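Local coordinates for unknown conserved protein BH2331 (Bacillus halodurans, PDB 1VL5), which probably transfers methyl groups from S-adenosylmethionine, as a member of the methyltransferase superfamily whose substrate is not identified, at residues Val44-Gly49 / Val62-Leu67. Residues are numbered along the deposited sequence; the frame is centred on the assembly and turned at random.
Sequences VATGGG and VVAFDL
Gly47 N gives its hydrogen to Asp66 OD2 at 2.8 Å, and Thr46 N donates to Phe65 O at 2.9 Å. These bonds tie the glycine-rich loop after strand 40-44 to the end of the parallel strand 61-66, the layout of a Rossmann-like methyltransferase, in which this loop and the acidic residue ending the second strand commonly border the S-adenosylmethionine pocket. Gly47 N approaches OD2 nearly along the C-O axis, while OD1 turns its anti lone pair to Leu67 N at 2.7 Å, so the carboxylate is held at both oxygens. Replacing Asp66 by alanine removes both oxygens, which would probably leave Gly47 N and Leu67 N without these acceptors and the loop less firmly joined to the strand end. Phe65 O also receives a weak, strongly bent bond from Ala45 N (115°); the bond from Thr46 N is much straighter (159°), though the donor lies above the carbonyl plane. Glycine suits Gly47, where phi is positive, and the type II' turn from Thr46 to Gly49 closes with Gly49 N donating to Thr46 O; Gly49 is the N-cap of helix 50-55. Threonine suits its place because its branches differ: with OG1 anti to the backbone N (chi1 -170°), OG1 hydrogen-bonds Asp43 OD2, and the methyl CG2 lies over the Phe65 backbone. The small Ala64 leaves room for both branches, its CB 3.8 Å from Thr46 OG1. The bridge partners Val44 and Phe65 touch lightly, Val44 CA lying at the ring edge near its plane, the ring also meeting Phe99 edge-to-face, and Val44 CG1 rests 4.3 Å from Phe65 CD2.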
loop_
_atom_site.group_PDB
_atom_site.type_symbol
_atom_site.label_atom_id
_atom_site.label_comp_id
_atom_site.label_asym_id
_atom_site.label_seq_id
_atom_site.Cartn_x
_atom_site.Cartn_y
_atom_site.Cartn_z
ATOM N N VAL A 44 -2.255 8.872 4.044
ATOM C CA VAL A 44 -1.966 8.055 5.212
ATOM C C VAL A 44 -0.697 7.218 4.987
ATOM O O VAL A 44 -0.575 6.516 3.965
ATOM C CB VAL A 44 -3.190 7.160 5.601
ATOM C CG1 VAL A 44 -2.889 6.283 6.791
ATOM C CG2 VAL A 44 -4.399 8.008 5.888
ATOM N N ALA A 45 0.230 7.300 5.961
ATOM C CA ALA A 45 1.527 6.624 5.925
ATOM C C ALA A 45 2.274 7.107 4.699
ATOM O O ALA A 45 2.616 6.366 3.779
ATOM C CB ALA A 45 1.327 5.112 5.901
ATOM N N THR A 46 2.469 8.415 4.652
ATOM C CA THR A 46 2.987 9.010 3.473
ATOM C C THR A 46 4.391 8.475 3.087
ATOM O O THR A 46 4.750 8.473 1.885
ATOM C CB THR A 46 2.965 10.557 3.632
ATOM O OG1 THR A 46 3.270 11.159 2.391
ATOM C CG2 THR A 46 3.944 10.973 4.613
ATOM N N GLY A 47 5.186 8.059 4.070
ATOM C CA GLY A 47 6.493 7.399 3.784
ATOM C C GLY A 47 7.409 8.372 3.063
ATOM O O GLY A 47 7.670 9.451 3.584
ATOM N N GLY A 48 7.841 8.015 1.846
ATOM C CA GLY A 48 8.740 8.876 1.063
ATOM C C GLY A 48 8.032 10.077 0.437
ATOM O O GLY A 48 8.695 10.968 -0.114
ATOM N N GLY A 49 6.696 10.098 0.566
ATOM C CA GLY A 49 5.868 11.252 0.178
ATOM C C GLY A 49 5.393 11.258 -1.268
ATOM O O GLY A 49 4.940 12.293 -1.774
ATOM N N VAL A 62 -3.066 19.099 0.844
ATOM C CA VAL A 62 -2.717 17.717 1.224
ATOM C C VAL A 62 -2.134 17.691 2.648
ATOM O O VAL A 62 -1.285 18.513 3.001
ATOM C CB VAL A 62 -1.696 17.063 0.267
ATOM C CG1 VAL A 62 -1.450 15.593 0.661
ATOM C CG2 VAL A 62 -2.145 17.168 -1.231
ATOM N N VAL A 63 -2.588 16.730 3.456
ATOM C CA VAL A 63 -1.960 16.445 4.711
ATOM C C VAL A 63 -1.192 15.173 4.518
ATOM O O VAL A 63 -1.778 14.138 4.265
ATOM C CB VAL A 63 -2.972 16.314 5.865
ATOM C CG1 VAL A 63 -2.300 15.889 7.134
ATOM C CG2 VAL A 63 -3.719 17.642 6.066
ATOM N N ALA A 64 0.131 15.245 4.647
ATOM C CA ALA A 64 1.004 14.067 4.591
ATOM C C ALA A 64 1.217 13.583 6.007
ATOM O O ALA A 64 1.799 14.293 6.853
ATOM C CB ALA A 64 2.342 14.463 3.910
ATOM N N PHE A 65 0.768 12.359 6.271
ATOM C CA PHE A 65 0.615 11.854 7.626
ATOM C C PHE A 65 1.448 10.586 7.839
ATOM O O PHE A 65 1.315 9.602 7.073
ATOM C CB PHE A 65 -0.878 11.547 7.766
ATOM C CG PHE A 65 -1.307 11.018 9.089
ATOM C CD1 PHE A 65 -1.301 11.837 10.231
ATOM C CD2 PHE A 65 -1.811 9.734 9.197
ATOM C CE1 PHE A 65 -1.754 11.363 11.444
ATOM C CE2 PHE A 65 -2.263 9.268 10.409
ATOM C CZ PHE A 65 -2.212 10.117 11.548
ATOM N N ASP A 66 2.257 10.556 8.891
ATOM C CA ASP A 66 2.989 9.339 9.208
ATOM C C ASP A 66 3.417 9.336 10.672
ATOM O O ASP A 66 3.229 10.317 11.406
ATOM C CB ASP A 66 4.191 9.109 8.287
ATOM C CG ASP A 66 4.391 7.644 7.907
ATOM O OD1 ASP A 66 4.230 6.760 8.803
ATOM O OD2 ASP A 66 4.711 7.371 6.715
ATOM N N LEU A 67 3.985 8.216 11.075
ATOM C CA LEU A 67 4.184 7.911 12.484
ATOM C C LEU A 67 5.268 8.726 13.173
ATOM O O LEU A 67 5.138 8.980 14.350
ATOM C CB LEU A 67 4.528 6.452 12.649
ATOM C CG LEU A 67 3.401 5.457 12.611
ATOM C CD1 LEU A 67 4.001 4.083 12.416
ATOM C CD2 LEU A 67 2.553 5.498 13.872
#